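Local coordinates for protein putative phosphatase/phosphodiesterase MPN_349 (PDB 1T71) that probably hydrolyses phosphate esters, perhaps 2',3'-cyclic nucleotides, at a di-iron centre of the calcineurin-like phosphoesterase type, at residues L37-L51 / G63-Q76. Numbering follows the deposited sequence.
With FE (Fe (III) ion), chain B; FE (Fe (III) ion), chain C.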
ATOM      1  N   LEU A  37       0.203 -11.010 -11.501  1.00 34.94           N
ATOM      2  CA  LEU A  37       0.889  -9.780 -11.137  1.00 33.16           C
ATOM      3  C   LEU A  37       0.891  -9.516  -9.634  1.00 33.33           C
ATOM      4  O   LEU A  37      -0.055  -9.868  -8.928  1.00 32.56           O
ATOM      5  CB  LEU A  37       0.220  -8.611 -11.856  1.00 32.07           C
ATOM      6  CG  LEU A  37       0.286  -8.638 -13.384  1.00 33.94           C
ATOM      7  CD1 LEU A  37      -0.714  -7.656 -13.965  1.00 33.36           C
ATOM      8  CD2 LEU A  37       1.702  -8.314 -13.836  1.00 33.42           C
ATOM      9  N   VAL A  38       1.961  -8.883  -9.158  1.00 28.95           N
ATOM     10  CA  VAL A  38       2.111  -8.553  -7.747  1.00 26.53           C
ATOM     11  C   VAL A  38       2.357  -7.051  -7.602  1.00 26.48           C
ATOM     12  O   VAL A  38       3.278  -6.497  -8.203  1.00 25.45           O
ATOM     13  CB  VAL A  38       3.300  -9.321  -7.106  1.00 28.34           C
ATOM     14  CG1 VAL A  38       3.490  -8.884  -5.650  1.00 25.25           C
ATOM     15  CG2 VAL A  38       3.055 -10.816  -7.182  1.00 26.94           C
ATOM     16  N   ILE A  39       1.517  -6.398  -6.807  1.00 27.50           N
ATOM     17  CA  ILE A  39       1.620  -4.965  -6.572  1.00 26.91           C
ATOM     18  C   ILE A  39       1.768  -4.751  -5.068  1.00 27.57           C
ATOM     19  O   ILE A  39       1.123  -5.443  -4.272  1.00 27.35           O
ATOM     20  CB  ILE A  39       0.341  -4.239  -7.048  1.00 26.63           C
ATOM     21  CG1 ILE A  39      -0.012  -4.689  -8.469  1.00 26.37           C
ATOM     22  CG2 ILE A  39       0.540  -2.724  -6.998  1.00 24.48           C
ATOM     23  CD1 ILE A  39      -1.338  -4.162  -8.968  1.00 26.67           C
ATOM     24  N   VAL A  40       2.622  -3.816  -4.670  1.00 23.41           N
ATOM     25  CA  VAL A  40       2.793  -3.550  -3.248  1.00 22.65           C
ATOM     26  C   VAL A  40       3.022  -2.078  -2.974  1.00 22.25           C
ATOM     27  O   VAL A  40       3.549  -1.353  -3.811  1.00 21.79           O
ATOM     28  CB  VAL A  40       3.981  -4.342  -2.638  1.00 26.58           C
ATOM     29  CG1 VAL A  40       3.966  -5.779  -3.154  1.00 26.02           C
ATOM     30  CG2 VAL A  40       5.310  -3.659  -2.961  1.00 25.76           C
ATOM     31  N   ASN A  41       2.580  -1.634  -1.805  1.00 22.40           N
ATOM     32  CA  ASN A  41       2.798  -0.259  -1.383  1.00 21.54           C
ATOM     33  C   ASN A  41       4.088  -0.417  -0.577  1.00 21.23           C
ATOM     34  O   ASN A  41       4.137  -1.213   0.361  1.00 20.06           O
ATOM     35  CB  ASN A  41       1.657   0.223  -0.484  1.00 22.26           C
ATOM     36  CG  ASN A  41       1.859   1.643  -0.004  1.00 22.46           C
ATOM     37  OD1 ASN A  41       2.885   1.963   0.592  1.00 22.19           O
ATOM     38  ND2 ASN A  41       0.878   2.507  -0.263  1.00 22.39           N
ATOM     39  N   ALA A  42       5.131   0.321  -0.949  1.00 20.67           N
ATOM     40  CA  ALA A  42       6.428   0.212  -0.279  1.00 21.47           C
ATOM     41  C   ALA A  42       6.876   1.484   0.426  1.00 20.87           C
ATOM     42  O   ALA A  42       8.069   1.688   0.658  1.00 20.49           O
ATOM     43  CB  ALA A  42       7.490  -0.209  -1.301  1.00 20.38           C
ATOM     44  N   GLU A  43       5.919   2.321   0.804  1.00 23.08           N
ATOM     45  CA  GLU A  43       6.233   3.595   1.442  1.00 24.04           C
ATOM     46  C   GLU A  43       7.032   3.578   2.748  1.00 24.86           C
ATOM     47  O   GLU A  43       7.562   4.616   3.143  1.00 27.39           O
ATOM     48  CB  GLU A  43       4.951   4.401   1.663  1.00 21.32           C
ATOM     49  CG  GLU A  43       4.207   4.042   2.928  1.00 19.97           C
ATOM     50  CD  GLU A  43       3.694   5.268   3.649  1.00 23.09           C
ATOM     51  OE1 GLU A  43       3.202   5.113   4.779  1.00 20.15           O
ATOM     52  OE2 GLU A  43       3.788   6.386   3.088  1.00 24.04           O
ATOM     53  N   ASN A  44       7.108   2.433   3.426  1.00 22.82           N
ATOM     54  CA  ASN A  44       7.852   2.333   4.690  1.00 21.53           C
ATOM     55  C   ASN A  44       9.034   1.362   4.600  1.00 22.10           C
ATOM     56  O   ASN A  44       9.618   0.991   5.614  1.00 18.70           O
ATOM     57  CB  ASN A  44       6.925   1.849   5.810  1.00 23.44           C
ATOM     58  CG  ASN A  44       5.848   2.863   6.166  1.00 24.72           C
ATOM     59  OD1 ASN A  44       6.123   3.882   6.798  1.00 26.34           O
ATOM     60  ND2 ASN A  44       4.622   2.589   5.755  1.00 20.64           N
ATOM     61  N   THR A  45       9.385   0.955   3.386  1.00 24.69           N
ATOM     62  CA  THR A  45      10.451  -0.013   3.191  1.00 23.77           C
ATOM     63  C   THR A  45      11.796   0.230   3.876  1.00 25.01           C
ATOM     64  O   THR A  45      12.255  -0.613   4.648  1.00 26.86           O
ATOM     65  CB  THR A  45      10.704  -0.244   1.688  1.00 19.69           C
ATOM     66  OG1 THR A  45       9.495  -0.690   1.060  1.00 19.13           O
ATOM     67  CG2 THR A  45      11.786  -1.303   1.494  1.00 13.67           C
ATOM     68  N   THR A  46      12.426   1.368   3.601  1.00 22.69           N
ATOM     69  CA  THR A  46      13.743   1.680   4.157  1.00 23.24           C
ATOM     70  C   THR A  46      13.717   2.395   5.515  1.00 24.19           C
ATOM     71  O   THR A  46      13.369   3.574   5.610  1.00 23.02           O
ATOM     72  CB  THR A  46      14.528   2.520   3.141  1.00 28.30           C
ATOM     73  OG1 THR A  46      14.549   1.822   1.887  1.00 28.57           O
ATOM     74  CG2 THR A  46      15.960   2.766   3.620  1.00 27.21           C
ATOM     75  N   HIS A  47      14.109   1.668   6.559  1.00 26.42           N
ATOM     76  CA  HIS A  47      14.112   2.195   7.924  1.00 27.40           C
ATOM     77  C   HIS A  47      12.758   2.788   8.322  1.00 26.80           C
ATOM     78  O   HIS A  47      12.681   3.771   9.065  1.00 26.64           O
ATOM     79  CB  HIS A  47      15.226   3.233   8.100  1.00 30.94           C
ATOM     80  CG  HIS A  47      16.602   2.658   7.967  1.00 33.09           C
ATOM     81  ND1 HIS A  47      17.366   2.804   6.829  1.00 35.45           N
ATOM     82  CD2 HIS A  47      17.325   1.883   8.807  1.00 34.77           C
ATOM     83  CE1 HIS A  47      18.500   2.142   6.973  1.00 34.69           C
ATOM     84  NE2 HIS A  47      18.500   1.573   8.164  1.00 38.02           N
ATOM     85  N   GLY A  48      11.690   2.175   7.817  1.00 24.58           N
ATOM     86  CA  GLY A  48      10.347   2.620   8.142  1.00 24.01           C
ATOM     87  C   GLY A  48       9.829   3.791   7.328  1.00 25.18           C
ATOM     88  O   GLY A  48       8.665   4.170   7.479  1.00 23.83           O
ATOM     89  N   LYS A  49      10.674   4.365   6.473  1.00 21.04           N
ATOM     90  CA  LYS A  49      10.262   5.503   5.656  1.00 24.23           C
ATOM     91  C   LYS A  49      10.962   5.596   4.305  1.00 23.08           C
ATOM     92  O   LYS A  49      12.192   5.658   4.225  1.00 22.51           O
ATOM     93  CB  LYS A  49      10.487   6.815   6.417  1.00 32.70           C
ATOM     94  CG  LYS A  49       9.647   6.945   7.676  1.00 36.86           C
ATOM     95  CD  LYS A  49       9.808   8.311   8.321  1.00 40.45           C
ATOM     96  CE  LYS A  49      11.247   8.570   8.703  1.00 43.27           C
ATOM     97  NZ  LYS A  49      11.431   9.926   9.296  1.00 46.89           N
ATOM     98  N   GLY A  50      10.169   5.604   3.242  1.00 21.53           N
ATOM     99  CA  GLY A  50      10.734   5.722   1.913  1.00 22.84           C
ATOM    100  C   GLY A  50      11.335   4.446   1.364  1.00 23.58           C
ATOM    101  O   GLY A  50      11.267   3.383   1.994  1.00 20.64           O
ATOM    102  N   LEU A  51      11.952   4.562   0.192  1.00 24.52           N
ATOM    103  CA  LEU A  51      12.541   3.408  -0.478  1.00 24.09           C
ATOM    104  C   LEU A  51      13.891   3.724  -1.122  1.00 24.83           C
ATOM    105  O   LEU A  51      13.985   4.601  -1.983  1.00 26.22           O
ATOM    106  CB  LEU A  51      11.559   2.913  -1.546  1.00 18.66           C
ATOM    107  CG  LEU A  51      11.895   1.720  -2.443  1.00 19.46           C
ATOM    108  CD1 LEU A  51      11.999   0.443  -1.617  1.00 19.56           C
ATOM    109  CD2 LEU A  51      10.805   1.591  -3.503  1.00 17.98           C
ATOM    110  N   GLY A  63      10.098 -10.506  -6.493  1.00 34.29           N
ATOM    111  CA  GLY A  63       8.898 -10.866  -7.227  1.00 33.03           C
ATOM    112  C   GLY A  63       7.865  -9.764  -7.405  1.00 31.90           C
ATOM    113  O   GLY A  63       6.847  -9.977  -8.056  1.00 32.78           O
ATOM    114  N   VAL A  64       8.110  -8.587  -6.845  1.00 29.62           N
ATOM    115  CA  VAL A  64       7.156  -7.493  -6.983  1.00 28.25           C
ATOM    116  C   VAL A  64       7.193  -6.920  -8.396  1.00 27.53           C
ATOM    117  O   VAL A  64       8.265  -6.661  -8.933  1.00 29.04           O
ATOM    118  CB  VAL A  64       7.458  -6.369  -5.973  1.00 24.04           C
ATOM    119  CG1 VAL A  64       6.518  -5.196  -6.200  1.00 22.50           C
ATOM    120  CG2 VAL A  64       7.318  -6.908  -4.552  1.00 22.93           C
ATOM    121  N   ASN A  65       6.021  -6.719  -8.992  1.00 24.94           N
ATOM    122  CA  ASN A  65       5.934  -6.172 -10.344  1.00 25.99           C
ATOM    123  C   ASN A  65       5.700  -4.672 -10.383  1.00 27.35           C
ATOM    124  O   ASN A  65       6.285  -3.971 -11.210  1.00 27.97           O
ATOM    125  CB  ASN A  65       4.816  -6.854 -11.129  1.00 26.83           C
ATOM    126  CG  ASN A  65       5.062  -8.325 -11.318  1.00 27.16           C
ATOM    127  OD1 ASN A  65       6.091  -8.722 -11.865  1.00 32.45           O
ATOM    128  ND2 ASN A  65       4.125  -9.146 -10.870  1.00 26.67           N
ATOM    129  N   TYR A  66       4.834  -4.179  -9.503  1.00 29.18           N
ATOM    130  CA  TYR A  66       4.531  -2.753  -9.462  1.00 29.19           C
ATOM    131  C   TYR A  66       4.504  -2.226  -8.029  1.00 28.91           C
ATOM    132  O   TYR A  66       4.238  -2.969  -7.085  1.00 30.57           O
ATOM    133  CB  TYR A  66       3.197  -2.499 -10.161  1.00 29.02           C
ATOM    134  CG  TYR A  66       3.256  -2.758 -11.651  1.00 29.25           C
ATOM    135  CD1 TYR A  66       3.796  -1.811 -12.518  1.00 30.57           C
ATOM    136  CD2 TYR A  66       2.818  -3.970 -12.190  1.00 30.54           C
ATOM    137  CE1 TYR A  66       3.903  -2.058 -13.886  1.00 31.01           C
ATOM    138  CE2 TYR A  66       2.923  -4.232 -13.561  1.00 30.70           C
ATOM    139  CZ  TYR A  66       3.468  -3.268 -14.400  1.00 32.17           C
ATOM    140  OH  TYR A  66       3.591  -3.503 -15.751  1.00 30.49           O
ATOM    141  N   ILE A  67       4.775  -0.937  -7.872  1.00 25.74           N
ATOM    142  CA  ILE A  67       4.825  -0.331  -6.551  1.00 24.61           C
ATOM    143  C   ILE A  67       4.027   0.966  -6.421  1.00 24.50           C
ATOM    144  O   ILE A  67       4.068   1.823  -7.309  1.00 23.74           O
ATOM    145  CB  ILE A  67       6.294  -0.034  -6.175  1.00 23.94           C
ATOM    146  CG1 ILE A  67       7.039  -1.342  -5.904  1.00 24.71           C
ATOM    147  CG2 ILE A  67       6.360   0.871  -4.969  1.00 24.37           C
ATOM    148  CD1 ILE A  67       8.503  -1.143  -5.546  1.00 25.06           C
ATOM    149  N   THR A  68       3.300   1.098  -5.313  1.00 20.54           N
ATOM    150  CA  THR A  68       2.538   2.316  -5.026  1.00 22.02           C
ATOM    151  C   THR A  68       3.151   2.874  -3.737  1.00 21.81           C
ATOM    152  O   THR A  68       3.812   2.128  -3.006  1.00 20.47           O
ATOM    153  CB  THR A  68       1.021   2.027  -4.824  1.00 23.35           C
ATOM    154  OG1 THR A  68       0.835   1.059  -3.786  1.00 22.86           O
ATOM    155  CG2 THR A  68       0.411   1.499  -6.113  1.00 22.00           C
ATOM    156  N   MET A  69       2.948   4.161  -3.450  1.00 19.98           N
ATOM    157  CA  MET A  69       3.543   4.757  -2.255  1.00 21.54           C
ATOM    158  C   MET A  69       2.571   5.504  -1.341  1.00 21.76           C
ATOM    159  O   MET A  69       1.397   5.147  -1.250  1.00 22.53           O
ATOM    160  CB  MET A  69       4.697   5.681  -2.670  1.00 24.95           C
ATOM    161  CG  MET A  69       5.842   4.977  -3.400  1.00 24.72           C
ATOM    162  SD  MET A  69       6.941   4.024  -2.312  1.00 30.17           S
ATOM    163  CE  MET A  69       6.269   2.561  -2.405  1.00 30.98           C
ATOM    164  N   GLY A  70       3.065   6.535  -0.658  1.00 24.93           N
ATOM    165  CA  GLY A  70       2.215   7.279   0.260  1.00 22.71           C
ATOM    166  C   GLY A  70       2.782   8.588   0.771  1.00 22.64           C
ATOM    167  O   GLY A  70       3.346   9.376   0.007  1.00 24.72           O
ATOM    168  N   ASN A  71       2.642   8.835   2.065  1.00 21.17           N
ATOM    169  CA  ASN A  71       3.131  10.090   2.615  1.00 22.13           C
ATOM    170  C   ASN A  71       4.633  10.148   2.846  1.00 22.13           C
ATOM    171  O   ASN A  71       5.199  11.229   2.918  1.00 24.83           O
ATOM    172  CB  ASN A  71       2.368  10.446   3.899  1.00 22.20           C
ATOM    173  CG  ASN A  71       2.338   9.313   4.898  1.00 25.13           C
ATOM    174  OD1 ASN A  71       1.907   8.207   4.585  1.00 25.45           O
ATOM    175  ND2 ASN A  71       2.789   9.588   6.116  1.00 26.56           N
ATOM    176  N   HIS A  72       5.286   8.996   2.936  1.00 24.69           N
ATOM    177  CA  HIS A  72       6.727   8.969   3.144  1.00 24.97           C
ATOM    178  C   HIS A  72       7.478   8.660   1.855  1.00 25.54           C
ATOM    179  O   HIS A  72       8.626   8.222   1.878  1.00 25.14           O
ATOM    180  CB  HIS A  72       7.077   7.946   4.222  1.00 21.44           C
ATOM    181  CG  HIS A  72       6.753   8.411   5.607  1.00 24.25           C
ATOM    182  ND1 HIS A  72       5.965   7.685   6.474  1.00 26.31           N
ATOM    183  CD2 HIS A  72       7.112   9.536   6.271  1.00 23.26           C
ATOM    184  CE1 HIS A  72       5.851   8.344   7.615  1.00 28.52           C
ATOM    185  NE2 HIS A  72       6.538   9.469   7.516  1.00 27.87           N
ATOM    186  N   THR A  73       6.816   8.904   0.730  1.00 24.09           N
ATOM    187  CA  THR A  73       7.402   8.654  -0.582  1.00 25.64           C
ATOM    188  C   THR A  73       8.793   9.274  -0.801  1.00 26.09           C
ATOM    189  O   THR A  73       9.677   8.655  -1.390  1.00 26.49           O
ATOM    190  CB  THR A  73       6.476   9.195  -1.719  1.00 24.00           C
ATOM    191  OG1 THR A  73       5.208   8.518  -1.691  1.00 22.66           O
ATOM    192  CG2 THR A  73       7.138   8.997  -3.089  1.00 23.66           C
ATOM    193  N   TRP A  74       8.991  10.488  -0.307  1.00 24.83           N
ATOM    194  CA  TRP A  74      10.237  11.204  -0.557  1.00 25.56           C
ATOM    195  C   TRP A  74      11.283  11.259   0.547  1.00 26.19           C
ATOM    196  O   TRP A  74      12.187  12.097   0.501  1.00 27.40           O
ATOM    197  CB  TRP A  74       9.874  12.626  -0.995  1.00 23.67           C
ATOM    198  CG  TRP A  74       8.782  12.629  -2.036  1.00 24.87           C
ATOM    199  CD1 TRP A  74       8.939  12.581  -3.395  1.00 24.82           C
ATOM    200  CD2 TRP A  74       7.367  12.587  -1.794  1.00 25.07           C
ATOM    201  NE1 TRP A  74       7.711  12.508  -4.011  1.00 23.37           N
ATOM    202  CE2 TRP A  74       6.731  12.506  -3.054  1.00 24.05           C
ATOM    203  CE3 TRP A  74       6.577  12.603  -0.636  1.00 23.42           C
ATOM    204  CZ2 TRP A  74       5.338  12.442  -3.188  1.00 23.86           C
ATOM    205  CZ3 TRP A  74       5.192  12.542  -0.768  1.00 22.26           C
ATOM    206  CH2 TRP A  74       4.588  12.460  -2.037  1.00 23.88           C
ATOM    207  N   PHE A  75      11.203  10.360   1.518  1.00 24.20           N
ATOM    208  CA  PHE A  75      12.161  10.412   2.605  1.00 24.32           C
ATOM    209  C   PHE A  75      13.603   9.991   2.303  1.00 24.22           C
ATOM    210  O   PHE A  75      14.531  10.575   2.859  1.00 23.55           O
ATOM    211  CB  PHE A  75      11.635   9.642   3.812  1.00 24.29           C
ATOM    212  CG  PHE A  75      12.333  10.000   5.084  1.00 25.45           C
ATOM    213  CD1 PHE A  75      13.359   9.206   5.579  1.00 25.58           C
ATOM    214  CD2 PHE A  75      11.996  11.167   5.764  1.00 25.83           C
ATOM    215  CE1 PHE A  75      14.037   9.566   6.736  1.00 27.36           C
ATOM    216  CE2 PHE A  75      12.668  11.537   6.920  1.00 27.90           C
ATOM    217  CZ  PHE A  75      13.693  10.736   7.406  1.00 27.60           C
ATOM    218  N   GLN A  76      13.807   8.995   1.444  1.00 23.29           N
ATOM    219  CA  GLN A  76      15.167   8.574   1.116  1.00 24.51           C
ATOM    220  C   GLN A  76      15.727   9.468   0.000  1.00 26.46           C
ATOM    221  O   GLN A  76      15.761   9.085  -1.175  1.00 25.87           O
ATOM    222  CB  GLN A  76      15.177   7.097   0.702  1.00 25.44           C
ATOM    223  CG  GLN A  76      14.691   6.152   1.814  1.00 24.66           C
ATOM    224  CD  GLN A  76      15.558   6.204   3.069  1.00 25.73           C
ATOM    225  OE1 GLN A  76      15.081   5.960   4.187  1.00 26.69           O
ATOM    226  NE2 GLN A  76      16.835   6.506   2.890  1.00 19.93           N
TER
HETATM  227 FE    FE B 301       2.663   3.371   5.965  1.00 24.94          FE
HETATM  228 FE    FE C 302       1.417   6.244   5.476  1.00 27.01          FE
HETATM  229  O   HOH W   1      12.047   7.687  -0.708  1.00 19.48           O
HETATM  230  O   HOH W   2      14.103   7.501  -2.707  1.00 27.31           O
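E43 and N71 meet at an iron: E43 OE1 lies 2.2 Å from each of the two iron(III) ions and so bridges them, while N71 OD1 binds the iron of chain C, also at 2.2 Å. The other carboxylate oxygen, E43 OE2, turns to the backbone of 63-76 and accepts from H72 N at 3.0 Å, on its syn side but 33° out of the carboxylate plane; the N-H points almost straight at it (169°). With one oxygen on metal and the other on an amide, the rotation of the carboxylate is fixed. N44 coordinates the iron of chain B through its side-chain amide, and D12 and H183 supply further ligands to the pair.

K49 runs across the H72 and F75 rings. Its CD rests over one face of the ring of H72, the probable proton donor; N71 ND2 lies over the opposite face. A bend at chi3 (-60°) then carries CE over the centre of the F75 ring and NZ to 3.5 Å from its centroid, a cation-pi contact. Two waters join L51 to the backbone of Q76.

In the second shell, N41 OD1 accepts from E43 N at 3.1 Å, an Asx turn that shapes the start of the metal-binding loop; N41 ND2 bonds D156 and, weakly, M69 O. Parallel strands 37-41 and 66-68 hold both loops in register through Y66 N to V38 O, V40 N to Y66 O, and T68 N to V40 O (2.9 Å), with A42 N to T68 O just beyond. V40 meets V64 and I67 on one face; I39, N41, Y66 and T68 occupy the other.

The strands form a beta-alpha-beta unit through helix 53-62, flanked in the sheet by strands 6-10 and 89-90, while strand 152-158 of the second sheet packs against I39 and N41.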